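Local coordinates for nicotinate-nucleotide pyrophosphorylase (Ehrlichia chaffeensis, PDB 3L0G), which probably catalyses the decarboxylating transfer of a phosphoribosyl group to quinolinate, giving nicotinate mononucleotide on the route to NAD, at residues V66-P71 with G128-T133; I123-G128 with R158-Y163; R148-T153 with E255-V260; Y163-G168 with G279-S284; R263-I268 with D274-G279. One frame throughout, in Å; residues are numbered along the deposited sequence.

The five contacts run from the N-terminal domain through the body of the chain into the barrel-like C-terminal domain. Contacts 1 and 2 share helix 116-139 and their centres lie only about 6 Å apart; contact 2 passes its helix 158-167 on to contact 4, about 7 Å away centre to centre. Contacts 3 and 5 sit on neighbouring parallel strands, 253-257 and 275-277, with centres about 9 Å apart. The Cys259-Cys280 disulfide joins contact 3 to contact 4. Contact 3, its centre about 15 Å from that of contact 2, carries the bound formate and, with contact 5, an ethanediol; these molecules probably mark the substrate pocket.

Contact 1 of 5, residues V66-P71 with G128-T133; sequences VVCGIP and GIASIT
The turn between strand 65-66, half of a small two-stranded antiparallel sheet, and helix 70-79 rests here on the long helix 116-139, with Val66 and Cys68 set against Ala130 and Ser131. Small residues suit the helix surface. Ala130 offers just a methyl group, and Val66 CG1 reaches Ala130 CB at 3.8 Å while Cys68 CB meets the same methyl at 3.7 Å. With CG1 anti to the backbone N of Val66 (chi1 175°), that branch lies over Ala130 and CG2 passes beside Ser131, 4.0 Å from Ser131 CA. The whole junction is largely buried, and two of the backbone N-H groups, those of Val66 and Cys68, are met by two serines one helical turn apart: Ser127 OG bonds to Cys68 N, and Ser131 takes Val66. Beyond the contact, Gly69 occupies the N-cap position of helix 70-79 with a positive phi of 105°, a conformation that glycine adopts readily, and the carboxylate of Asp92 receives hydrogen bonds from the backbone N of both Gly69 and Ile70. Ser131 OG is itself held at two points. It is bonded to Ser127 O, one turn back in its own helix, and accepts the N-H of Val66 in a nearly straight bond, Val66 N to Ser131 OG 2.9 Å at 163°.

Contact 2 of 5, residues I123-G128 with R158-Y163; sequences IQHASG and RMLDKY
A buried helix-helix contact, centred on a hydrogen bond from His125 to Asp161, joins helix 116-139 to the start of helix 158-167 near the centre of the folded chain. The axes of the two short segments approach to 9.5 Å, with their directions 47° apart, and a histidine, an aspartate, a leucine and an alanine meet between them. His125 extends from its helix with CG anti to the backbone N, which carries the ring across to the neighbouring helix. There His125 NE2 donates to Asp161 OD1 at 2.7 Å with an N-H...O angle of 160°. The oxygen lies almost exactly in the imidazole plane, and the nitrogen comes to it on the syn side, some way out of the carboxylate plane; ring and carboxylate are mutually tilted by 24°. Beside this polar pair runs an apolar one. Leu160 sends CD1 toward Ala126 CB, 4.2 Å away, while Leu160 CD2 comes within 4.3 Å of His125 CD2. Alanine is short enough to let the leucine branch approach the helix. Phe285 meets the imidazole edge-to-face, and Thr154 OG1 bonds to Asp161 OD2. At the beginning of helix 158-167, Arg158 forms a salt bridge with Asp37 of the second subunit. With one carboxylate oxygen engaged by His125 and the other by Thr154, Asp161 is held against rotation. A carboxylate facing NE2 probably favours a proton on that nitrogen and helps set the ring's orientation; both carboxylate oxygens and the NE2-H of His125 are thus buried with partners.

Contact 3 of 5, residues R148-T153 with E255-V260; sequences RSTRKT and EVSGCV. With EDO (1,2-ethanediol), chain I; FMT (formic acid), chain J.
Arg148 and Glu255 make the tight part of this contact between the loop after strand 146-148 and the end of strand 253-257, two strands of the parallel sheet of the C-terminal domain. The arginine chain bends at chi2 and again at chi3 (-80°), and its guanidinium meets a single oxygen with its edge: Glu255 OE2 lies 2.5 Å from Arg148 NH2, a modelled length shorter than usual and therefore doubtful in detail, and 3.1 Å from Arg148 NE in a weak bond. Guanidinium and carboxylate planes stand 70° apart, so this salt bridge is no flat two-oxygen pair. Tyr275 adds a cation-pi contact to the arginine. The other oxygen, Glu255 OE1, is modelled very close to Ser277 OG and ethanediol O2, contacts whose exact lengths are doubtful.

Farther along, the packing is loose, for Thr150 CG2 only reaches Ser257 OG at 4.5 Å. The Thr150 hydroxyl is used within its own loop: OG1 accepts from Lys152 N (3.1 Å) in an ST turn. On this more open side Arg151 NH2 donates almost straight to formate O2, 3.0 Å away at 171°, and Arg174 and Lys184 bind the same molecule. Asp37 of the second subunit forms a salt bridge with Arg151. Such a cluster of basic side chains round a carboxylate is consistent with a pocket made for the carboxylates of quinolinate, as in relatives of this enzyme.

Contact 4 of 5, residues Y163-G168 with G279-S284; sequences YSVCIG and GCITNS
Val165 packs against Ile281 and Thr282, joining helix 158-167 to the loop that follows strand 275-277 of the barrel-like C-terminal domain. The interaction across the contact is wholly apolar. Val165 CG2 points between two residues: it touches the methyl Thr282 CG2 at 3.5 Å and Ile281 CD1 at 3.8 Å. The other branch, Val165 CG1, stands 4.1 Å from Ile281 CD1, so the tip of the isoleucine lies across both methyls of the valine. Valine suits the helix here, since its two branches can face two neighbours without a long, flexible chain. Ile129 and Thr133 of helix 116-139 also touch Val165, placing it where three parts of the fold come together.

Polar bonds organise the loop itself. With chi1 at 60°, Thr282 holds OG1 between its own backbone N and carbonyl carbon, leaving its methyl for Val165. That hydroxyl bonds to Lys152 O, and Asn283 ND2 binds the same carbonyl, so one oxygen of the loop 148-153 ties down two consecutive residues. Threonine thus serves both an apolar and a polar neighbour. Within the loop, Thr282 N donates to Gly279 O.

Covalent bonding adds a further restraint, because Cys280 forms a disulfide with Cys259. The end of the segment reaches the second subunit, whose Asn287 N is hydrogen-bonded to Ser284 OG; this same hydroxyl donates to Asn283 OD1 at 2.9 Å, in the plane of the amide carbonyl.

Contact 5 of 5, residues R263-I268 with D274-G279; sequences RNVRNI and DYISIG. With EDO (1,2-ethanediol), chain I.
Ile276 O accepts the backbone N-H of Arg148, one of the bonds that hold strand 275-277 beside strand 146-148 in the parallel sheet. From this anchored backbone the side chain of Ile276 projects onto helix 262-269, and the contact closes the beta-alpha-beta unit made by strand 253-257, that helix and strand 275-277. The layer between helix and strand is purely apolar. Ile276 extends with CG1 anti to the carbonyl carbon (chi1 -60°), and its terminal CD1 enters between two residues nearly one helical turn apart. One is Val265, whose CG2 lies 3.8 Å from Ile276 CD1. Branched side chains suit both surfaces, since their methyls meet between helix and sheet without needing polar partners. Val260, from the loop after strand 253-257, extends the same apolar layer, as does Phe136 of helix 116-139, which touches Val265 and Ile278. Ser277, next along the strand, turns away from the helix, and a weak and doubtful hydrogen bond links it to the ethanediol. Ile268 supplies the closest packing: its CG2, anti to the backbone N, is 3.6 Å from Ile276 CD1 and 3.9 Å from Ile276 CG1.

Contact 1 of 5, residues V66-P71 with G128-T133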
# COMPACT_ATOMS: atom_id res chain seq x y z
N VAL C 66 26.48 -8.50 -7.53
CA VAL C 66 26.29 -7.06 -7.39
C VAL C 66 25.24 -6.90 -6.30
O VAL C 66 24.13 -7.44 -6.41
CB VAL C 66 25.83 -6.40 -8.69
CG1 VAL C 66 25.54 -4.96 -8.42
CG2 VAL C 66 26.93 -6.53 -9.83
N VAL C 67 25.60 -6.20 -5.23
CA VAL C 67 24.70 -6.06 -4.07
C VAL C 67 23.50 -5.22 -4.46
O VAL C 67 23.67 -4.15 -5.06
CB VAL C 67 25.42 -5.41 -2.85
CG1 VAL C 67 24.44 -5.13 -1.72
CG2 VAL C 67 26.54 -6.31 -2.33
N CYS C 68 22.29 -5.70 -4.15
CA CYS C 68 21.07 -4.91 -4.38
C CYS C 68 19.98 -5.31 -3.39
O CYS C 68 19.81 -6.48 -3.09
CB CYS C 68 20.59 -5.07 -5.81
SG CYS C 68 19.42 -3.74 -6.35
N GLY C 69 19.26 -4.32 -2.87
CA GLY C 69 18.16 -4.57 -1.93
C GLY C 69 18.49 -4.24 -0.50
O GLY C 69 17.68 -4.52 0.39
N ILE C 70 19.68 -3.68 -0.25
CA ILE C 70 20.06 -3.33 1.13
C ILE C 70 19.09 -2.35 1.81
O ILE C 70 18.82 -2.51 3.01
CB ILE C 70 21.51 -2.80 1.23
CG1 ILE C 70 22.51 -3.87 0.88
CG2 ILE C 70 21.82 -2.33 2.67
CD1 ILE C 70 22.61 -4.97 1.95
N PRO C 71 18.56 -1.35 1.07
CA PRO C 71 17.58 -0.46 1.77
C PRO C 71 16.34 -1.20 2.29
O PRO C 71 15.74 -0.78 3.27
CB PRO C 71 17.22 0.60 0.71
CG PRO C 71 18.49 0.64 -0.22
CD PRO C 71 18.89 -0.84 -0.28
N GLY C 128 20.00 -10.68 -7.88
CA GLY C 128 19.98 -11.44 -9.14
C GLY C 128 19.79 -10.53 -10.35
O GLY C 128 20.49 -10.65 -11.35
N ILE C 129 18.86 -9.60 -10.25
CA ILE C 129 18.66 -8.63 -11.35
C ILE C 129 19.87 -7.69 -11.54
O ILE C 129 20.36 -7.51 -12.65
CB ILE C 129 17.38 -7.84 -11.13
CG1 ILE C 129 16.19 -8.81 -11.21
CG2 ILE C 129 17.25 -6.70 -12.16
CD1 ILE C 129 14.82 -8.19 -10.77
N ALA C 130 20.39 -7.13 -10.46
CA ALA C 130 21.52 -6.21 -10.56
C ALA C 130 22.71 -6.94 -11.17
O ALA C 130 23.39 -6.40 -12.01
CB ALA C 130 21.87 -5.63 -9.20
N SER C 131 22.93 -8.19 -10.76
CA SER C 131 24.06 -8.96 -11.26
C SER C 131 23.93 -9.36 -12.73
O SER C 131 24.89 -9.25 -13.49
CB SER C 131 24.30 -10.19 -10.38
OG SER C 131 24.40 -9.83 -9.01
N ILE C 132 22.75 -9.81 -13.18
CA ILE C 132 22.63 -10.16 -14.62
C ILE C 132 22.77 -8.88 -15.49
O ILE C 132 23.42 -8.89 -16.55
CB ILE C 132 21.36 -11.01 -14.94
CG1 ILE C 132 21.43 -11.58 -16.36
CG2 ILE C 132 20.09 -10.18 -14.81
CD1 ILE C 132 22.73 -12.39 -16.64
N THR C 133 22.21 -7.78 -15.03
CA THR C 133 22.32 -6.51 -15.73
C THR C 133 23.78 -6.12 -15.89
O THR C 133 24.25 -5.81 -17.00
CB THR C 133 21.53 -5.38 -14.99
OG1 THR C 133 20.13 -5.73 -14.96
CG2 THR C 133 21.68 -4.03 -15.67

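Contact 2 of 5, residues I123-G128 with R158-Y163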
# COMPACT_ATOMS: atom_id res chain seq x y z
N ILE C 123 16.60 -9.63 -1.17
CA ILE C 123 17.96 -9.30 -1.60
C ILE C 123 18.46 -10.30 -2.63
O ILE C 123 19.21 -9.94 -3.54
CB ILE C 123 18.95 -9.15 -0.43
CG1 ILE C 123 19.15 -10.46 0.33
CG2 ILE C 123 18.47 -8.02 0.50
CD1 ILE C 123 20.04 -10.32 1.52
N GLN C 124 18.03 -11.55 -2.52
CA GLN C 124 18.37 -12.55 -3.52
C GLN C 124 17.74 -12.20 -4.90
O GLN C 124 18.37 -12.40 -5.94
CB GLN C 124 17.92 -13.94 -3.06
CG GLN C 124 18.67 -14.51 -1.86
CD GLN C 124 18.24 -15.97 -1.56
OE1 GLN C 124 18.86 -16.91 -2.01
NE2 GLN C 124 17.16 -16.12 -0.88
N HIS C 125 16.49 -11.74 -4.90
CA HIS C 125 15.83 -11.28 -6.14
C HIS C 125 16.52 -10.03 -6.69
O HIS C 125 16.97 -10.00 -7.86
CB HIS C 125 14.39 -10.97 -5.81
CG HIS C 125 13.57 -10.46 -6.95
ND1 HIS C 125 12.65 -11.26 -7.61
CD2 HIS C 125 13.47 -9.23 -7.51
CE1 HIS C 125 12.04 -10.53 -8.54
NE2 HIS C 125 12.53 -9.31 -8.51
N ALA C 126 16.61 -8.99 -5.84
CA ALA C 126 17.18 -7.71 -6.28
C ALA C 126 18.61 -7.91 -6.75
O ALA C 126 18.99 -7.37 -7.77
CB ALA C 126 17.09 -6.62 -5.17
N SER C 127 19.41 -8.69 -6.01
CA SER C 127 20.80 -8.90 -6.39
C SER C 127 20.93 -9.75 -7.67
O SER C 127 21.87 -9.55 -8.47
CB SER C 127 21.62 -9.51 -5.23
OG SER C 127 21.83 -8.54 -4.20
N GLY C 128 20.00 -10.68 -7.88
CA GLY C 128 19.98 -11.44 -9.14
C GLY C 128 19.79 -10.53 -10.35
O GLY C 128 20.49 -10.65 -11.35
N ARG C 158 7.42 -3.99 -10.08
CA ARG C 158 7.87 -3.18 -11.21
C ARG C 158 9.00 -2.27 -10.81
O ARG C 158 10.03 -2.16 -11.50
CB ARG C 158 6.72 -2.31 -11.75
CG ARG C 158 7.13 -1.18 -12.70
CD ARG C 158 7.81 -1.64 -13.98
NE ARG C 158 7.03 -2.65 -14.68
CZ ARG C 158 5.86 -2.42 -15.28
NH1 ARG C 158 5.31 -1.20 -15.32
NH2 ARG C 158 5.23 -3.44 -15.84
N MET C 159 8.79 -1.56 -9.70
CA MET C 159 9.72 -0.50 -9.35
C MET C 159 10.97 -1.11 -8.73
O MET C 159 12.06 -0.66 -9.02
CB MET C 159 9.05 0.58 -8.46
CG MET C 159 8.01 1.44 -9.20
SD MET C 159 8.66 2.23 -10.72
CE MET C 159 9.86 3.37 -9.96
N LEU C 160 10.85 -2.16 -7.91
CA LEU C 160 12.07 -2.83 -7.42
C LEU C 160 12.93 -3.39 -8.57
O LEU C 160 14.16 -3.34 -8.53
CB LEU C 160 11.74 -3.96 -6.46
CG LEU C 160 12.94 -4.77 -5.96
CD1 LEU C 160 13.99 -3.86 -5.30
CD2 LEU C 160 12.47 -5.86 -5.04
N ASP C 161 12.27 -3.93 -9.60
CA ASP C 161 13.00 -4.58 -10.71
C ASP C 161 13.73 -3.53 -11.54
O ASP C 161 14.94 -3.67 -11.82
CB ASP C 161 12.06 -5.45 -11.56
CG ASP C 161 11.66 -6.77 -10.86
OD1 ASP C 161 11.99 -6.98 -9.66
OD2 ASP C 161 10.99 -7.61 -11.52
N LYS C 162 13.03 -2.44 -11.86
CA LYS C 162 13.67 -1.37 -12.61
C LYS C 162 14.78 -0.70 -11.78
O LYS C 162 15.79 -0.38 -12.33
CB LYS C 162 12.66 -0.34 -13.13
CG LYS C 162 11.91 -0.83 -14.38
CD LYS C 162 10.84 0.12 -14.79
CE LYS C 162 10.28 -0.23 -16.15
NZ LYS C 162 11.27 0.04 -17.21
N TYR C 163 14.57 -0.53 -10.48
CA TYR C 163 15.63 -0.03 -9.59
C TYR C 163 16.90 -0.92 -9.62
O TYR C 163 18.03 -0.43 -9.60
CB TYR C 163 15.08 0.03 -8.15
CG TYR C 163 16.15 0.22 -7.08
CD1 TYR C 163 16.69 1.48 -6.80
CD2 TYR C 163 16.59 -0.84 -6.32
CE1 TYR C 163 17.68 1.65 -5.81
CE2 TYR C 163 17.58 -0.66 -5.32
CZ TYR C 163 18.11 0.57 -5.08
OH TYR C 163 19.09 0.69 -4.09

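Contact 3 of 5, residues R148-T153 with E255-V260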
# COMPACT_ATOMS: atom_id res chain seq x y z
N ARG C 148 18.76 -1.33 -21.23
CA ARG C 148 17.49 -0.89 -20.65
C ARG C 148 16.60 -2.00 -20.17
O ARG C 148 16.63 -3.12 -20.70
CB ARG C 148 16.68 -0.01 -21.60
CG ARG C 148 17.43 1.31 -21.84
CD ARG C 148 16.63 2.56 -21.82
NE ARG C 148 15.94 2.78 -23.06
CZ ARG C 148 15.72 3.96 -23.64
NH1 ARG C 148 16.17 5.10 -23.13
NH2 ARG C 148 15.03 3.99 -24.77
N SER C 149 15.83 -1.69 -19.12
CA SER C 149 14.80 -2.59 -18.65
C SER C 149 13.60 -2.42 -19.56
O SER C 149 13.58 -1.52 -20.43
CB SER C 149 14.43 -2.30 -17.20
OG SER C 149 13.99 -0.94 -17.04
N THR C 150 12.64 -3.31 -19.37
CA THR C 150 11.35 -3.33 -20.02
C THR C 150 10.24 -3.32 -18.96
O THR C 150 10.52 -3.12 -17.79
CB THR C 150 11.18 -4.60 -20.84
OG1 THR C 150 11.18 -5.72 -19.95
CG2 THR C 150 12.34 -4.77 -21.89
N ARG C 151 8.98 -3.55 -19.39
CA ARG C 151 7.86 -3.74 -18.53
C ARG C 151 7.54 -5.22 -18.26
O ARG C 151 6.54 -5.54 -17.59
CB ARG C 151 6.63 -2.97 -19.05
CG ARG C 151 6.75 -1.42 -18.78
CD ARG C 151 5.75 -0.57 -19.53
NE ARG C 151 4.39 -1.06 -19.37
CZ ARG C 151 3.68 -1.73 -20.29
NH1 ARG C 151 2.48 -2.18 -19.99
NH2 ARG C 151 4.15 -1.93 -21.51
N LYS C 152 8.41 -6.12 -18.72
CA LYS C 152 8.29 -7.53 -18.44
C LYS C 152 8.99 -7.79 -17.13
O LYS C 152 10.00 -8.51 -17.04
CB LYS C 152 8.88 -8.37 -19.56
CG LYS C 152 8.17 -8.19 -20.88
CD LYS C 152 8.99 -8.79 -22.01
CE LYS C 152 8.14 -9.04 -23.23
NZ LYS C 152 8.92 -8.84 -24.46
N THR C 153 8.42 -7.18 -16.09
CA THR C 153 8.90 -7.30 -14.74
C THR C 153 8.04 -8.30 -13.95
O THR C 153 6.99 -8.76 -14.41
CB THR C 153 8.90 -5.88 -14.13
OG1 THR C 153 7.63 -5.27 -14.39
CG2 THR C 153 9.98 -4.99 -14.79
N GLU C 255 16.75 1.50 -30.66
CA GLU C 255 16.84 0.57 -29.55
C GLU C 255 16.51 -0.81 -30.10
O GLU C 255 15.56 -0.93 -30.86
CB GLU C 255 15.81 0.95 -28.50
CG GLU C 255 15.66 -0.02 -27.39
CD GLU C 255 14.94 0.59 -26.19
OE1 GLU C 255 14.15 -0.13 -25.57
OE2 GLU C 255 15.16 1.79 -25.89
N VAL C 256 17.28 -1.82 -29.70
CA VAL C 256 16.96 -3.21 -30.03
C VAL C 256 16.33 -3.79 -28.79
O VAL C 256 16.88 -3.65 -27.70
CB VAL C 256 18.22 -4.03 -30.42
CG1 VAL C 256 17.90 -5.54 -30.57
CG2 VAL C 256 18.87 -3.48 -31.72
N SER C 257 15.17 -4.42 -28.96
CA SER C 257 14.45 -5.04 -27.86
C SER C 257 14.29 -6.52 -28.12
O SER C 257 14.00 -6.94 -29.25
CB SER C 257 13.07 -4.43 -27.69
OG SER C 257 12.65 -4.54 -26.33
N GLY C 258 14.51 -7.30 -27.07
CA GLY C 258 14.34 -8.75 -27.09
C GLY C 258 15.26 -9.38 -26.07
O GLY C 258 16.19 -8.72 -25.57
N CYS C 259 15.03 -10.66 -25.77
CA CYS C 259 15.90 -11.41 -24.84
C CYS C 259 17.20 -11.86 -25.50
O CYS C 259 17.40 -13.06 -25.73
CB CYS C 259 15.19 -12.65 -24.26
SG CYS C 259 13.97 -12.31 -23.01
N VAL C 260 18.09 -10.92 -25.78
CA VAL C 260 19.41 -11.21 -26.32
C VAL C 260 20.16 -12.16 -25.40
O VAL C 260 20.13 -11.99 -24.19
CB VAL C 260 20.23 -9.89 -26.42
CG1 VAL C 260 21.39 -10.03 -27.44
CG2 VAL C 260 19.34 -8.75 -26.77
C1 EDO I . 11.30 -0.69 -24.36
O1 EDO I . 11.19 -1.47 -23.18
C2 EDO I . 11.61 0.77 -24.01
O2 EDO I . 12.98 0.98 -23.65
C FMT J . 7.95 -0.73 -22.15
O1 FMT J . 8.22 0.37 -21.66
O2 FMT J . 6.83 -1.03 -22.58

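Contact 4 of 5, residues Y163-G168 with G279-S284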
# COMPACT_ATOMS: atom_id res chain seq x y z
N TYR C 163 14.57 -0.53 -10.48
CA TYR C 163 15.63 -0.03 -9.59
C TYR C 163 16.90 -0.92 -9.62
O TYR C 163 18.03 -0.43 -9.60
CB TYR C 163 15.08 0.03 -8.15
CG TYR C 163 16.15 0.22 -7.08
CD1 TYR C 163 16.69 1.48 -6.80
CD2 TYR C 163 16.59 -0.84 -6.32
CE1 TYR C 163 17.68 1.65 -5.81
CE2 TYR C 163 17.58 -0.66 -5.32
CZ TYR C 163 18.11 0.57 -5.08
OH TYR C 163 19.09 0.69 -4.09
N SER C 164 16.69 -2.23 -9.66
CA SER C 164 17.80 -3.17 -9.56
C SER C 164 18.59 -3.21 -10.88
O SER C 164 19.83 -3.36 -10.89
CB SER C 164 17.28 -4.56 -9.18
OG SER C 164 16.56 -4.58 -7.95
N VAL C 165 17.88 -3.03 -12.01
CA VAL C 165 18.54 -2.83 -13.31
C VAL C 165 19.43 -1.57 -13.31
O VAL C 165 20.57 -1.62 -13.76
CB VAL C 165 17.52 -2.77 -14.48
CG1 VAL C 165 18.20 -2.25 -15.77
CG2 VAL C 165 16.89 -4.17 -14.69
N CYS C 166 18.93 -0.46 -12.77
CA CYS C 166 19.75 0.74 -12.58
C CYS C 166 20.94 0.51 -11.63
O CYS C 166 22.05 0.91 -11.93
CB CYS C 166 18.89 1.96 -12.19
SG CYS C 166 17.69 2.41 -13.58
N ILE C 167 20.73 -0.18 -10.51
CA ILE C 167 21.85 -0.54 -9.64
C ILE C 167 22.92 -1.28 -10.42
O ILE C 167 24.10 -1.05 -10.18
CB ILE C 167 21.44 -1.36 -8.38
CG1 ILE C 167 20.53 -0.52 -7.48
CG2 ILE C 167 22.69 -1.84 -7.57
CD1 ILE C 167 21.09 0.90 -7.14
N GLY C 168 22.51 -2.13 -11.37
CA GLY C 168 23.43 -2.93 -12.19
C GLY C 168 24.11 -2.23 -13.37
O GLY C 168 24.93 -2.86 -14.07
N GLY C 279 14.20 -8.17 -21.83
CA GLY C 279 13.12 -8.66 -20.95
C GLY C 279 13.66 -9.62 -19.91
O GLY C 279 13.26 -9.57 -18.76
N CYS C 280 14.62 -10.45 -20.30
CA CYS C 280 15.12 -11.53 -19.45
C CYS C 280 16.12 -11.06 -18.34
O CYS C 280 16.68 -11.89 -17.65
CB CYS C 280 15.70 -12.64 -20.36
SG CYS C 280 14.45 -13.54 -21.42
N ILE C 281 16.34 -9.75 -18.17
CA ILE C 281 17.07 -9.27 -16.97
C ILE C 281 16.15 -8.96 -15.77
O ILE C 281 16.64 -8.77 -14.65
CB ILE C 281 18.02 -8.10 -17.22
CG1 ILE C 281 17.30 -6.87 -17.81
CG2 ILE C 281 19.15 -8.55 -18.14
CD1 ILE C 281 18.22 -5.64 -17.99
N THR C 282 14.84 -8.94 -15.99
CA THR C 282 13.84 -8.73 -14.90
C THR C 282 12.82 -9.90 -14.83
O THR C 282 11.90 -9.88 -14.03
CB THR C 282 13.08 -7.40 -15.05
OG1 THR C 282 12.37 -7.35 -16.31
CG2 THR C 282 14.04 -6.23 -15.00
N ASN C 283 12.97 -10.89 -15.70
CA ASN C 283 12.29 -12.16 -15.54
C ASN C 283 13.26 -13.24 -16.05
O ASN C 283 14.25 -12.92 -16.75
CB ASN C 283 10.92 -12.13 -16.25
CG ASN C 283 11.04 -12.13 -17.74
OD1 ASN C 283 11.44 -13.14 -18.33
ND2 ASN C 283 10.72 -10.99 -18.37
N SER C 284 13.07 -14.48 -15.65
CA SER C 284 13.93 -15.58 -16.14
C SER C 284 15.44 -15.40 -15.84
O SER C 284 16.27 -15.77 -16.65
CB SER C 284 13.76 -15.73 -17.67
OG SER C 284 12.39 -15.89 -18.02

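Contact 5 of 5, residues R263-I268 with D274-G279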
# COMPACT_ATOMS: atom_id res chain seq x y z
N ARG C 263 26.01 -13.99 -25.14
CA ARG C 263 27.06 -14.25 -26.13
C ARG C 263 26.75 -13.59 -27.46
O ARG C 263 27.57 -13.68 -28.37
CB ARG C 263 27.27 -15.77 -26.32
N ASN C 264 25.59 -12.94 -27.60
CA ASN C 264 25.30 -12.22 -28.83
C ASN C 264 24.98 -10.72 -28.66
O ASN C 264 24.75 -10.02 -29.64
CB ASN C 264 24.28 -13.05 -29.66
CG ASN C 264 22.99 -12.33 -29.93
OD1 ASN C 264 22.07 -12.30 -29.08
ND2 ASN C 264 22.87 -11.81 -31.15
N VAL C 265 25.02 -10.21 -27.42
CA VAL C 265 24.68 -8.80 -27.16
C VAL C 265 25.78 -7.85 -27.65
O VAL C 265 25.46 -6.79 -28.21
CB VAL C 265 24.33 -8.53 -25.67
CG1 VAL C 265 25.53 -8.68 -24.75
CG2 VAL C 265 23.73 -7.17 -25.52
N ARG C 266 27.06 -8.23 -27.50
CA ARG C 266 28.13 -7.37 -28.03
C ARG C 266 28.00 -7.16 -29.53
O ARG C 266 28.14 -6.05 -30.01
CB ARG C 266 29.53 -7.89 -27.71
CG ARG C 266 30.61 -6.87 -28.02
CD ARG C 266 32.00 -7.24 -27.44
NE ARG C 266 32.92 -6.11 -27.66
CZ ARG C 266 32.97 -5.02 -26.90
NH1 ARG C 266 33.81 -4.03 -27.19
NH2 ARG C 266 32.16 -4.87 -25.85
N ASN C 267 27.72 -8.23 -30.26
CA ASN C 267 27.52 -8.12 -31.70
C ASN C 267 26.43 -7.12 -32.05
O ASN C 267 26.59 -6.33 -32.98
CB ASN C 267 27.13 -9.48 -32.31
CG ASN C 267 28.29 -10.45 -32.38
OD1 ASN C 267 28.08 -11.66 -32.23
ND2 ASN C 267 29.50 -9.94 -32.61
N ILE C 268 25.33 -7.16 -31.30
CA ILE C 268 24.25 -6.21 -31.49
C ILE C 268 24.76 -4.80 -31.18
O ILE C 268 24.48 -3.86 -31.93
CB ILE C 268 23.00 -6.57 -30.67
CG1 ILE C 268 22.41 -7.90 -31.20
CG2 ILE C 268 21.95 -5.43 -30.70
CD1 ILE C 268 21.22 -8.38 -30.45
N ASP C 274 21.63 2.66 -30.09
CA ASP C 274 21.84 3.43 -28.86
C ASP C 274 21.53 2.66 -27.58
O ASP C 274 22.20 2.82 -26.55
CB ASP C 274 20.97 4.69 -28.88
CG ASP C 274 21.25 5.57 -30.10
OD1 ASP C 274 22.37 6.07 -30.20
OD2 ASP C 274 20.36 5.72 -30.96
N TYR C 275 20.50 1.82 -27.64
CA TYR C 275 20.02 1.10 -26.48
C TYR C 275 19.76 -0.35 -26.84
O TYR C 275 19.42 -0.66 -27.98
CB TYR C 275 18.71 1.74 -26.01
CG TYR C 275 18.86 3.17 -25.52
CD1 TYR C 275 19.42 3.44 -24.28
CD2 TYR C 275 18.44 4.25 -26.29
CE1 TYR C 275 19.55 4.71 -23.81
CE2 TYR C 275 18.59 5.58 -25.82
CZ TYR C 275 19.14 5.78 -24.58
OH TYR C 275 19.32 7.03 -24.05
N ILE C 276 19.93 -1.23 -25.86
CA ILE C 276 19.37 -2.58 -25.95
C ILE C 276 18.51 -2.85 -24.71
O ILE C 276 19.01 -2.84 -23.57
CB ILE C 276 20.46 -3.66 -26.14
CG1 ILE C 276 21.24 -3.38 -27.44
CG2 ILE C 276 19.83 -5.08 -26.18
CD1 ILE C 276 22.62 -4.07 -27.48
N SER C 277 17.21 -3.10 -24.96
CA SER C 277 16.20 -3.45 -23.96
C SER C 277 16.11 -4.96 -23.83
O SER C 277 15.93 -5.62 -24.84
CB SER C 277 14.83 -2.95 -24.41
OG SER C 277 14.53 -1.69 -23.86
N ILE C 278 16.17 -5.51 -22.62
CA ILE C 278 16.23 -6.95 -22.43
C ILE C 278 15.20 -7.40 -21.39
O ILE C 278 15.31 -7.05 -20.23
CB ILE C 278 17.64 -7.40 -21.98
CG1 ILE C 278 18.71 -6.88 -22.94
CG2 ILE C 278 17.71 -8.92 -21.92
CD1 ILE C 278 20.12 -7.17 -22.47
N GLY C 279 14.20 -8.17 -21.83
CA GLY C 279 13.12 -8.66 -20.95
C GLY C 279 13.66 -9.62 -19.91
O GLY C 279 13.26 -9.57 -18.76
C1 EDO I . 11.30 -0.69 -24.36
O1 EDO I . 11.19 -1.47 -23.18
C2 EDO I . 11.61 0.77 -24.01
O2 EDO I . 12.98 0.98 -23.65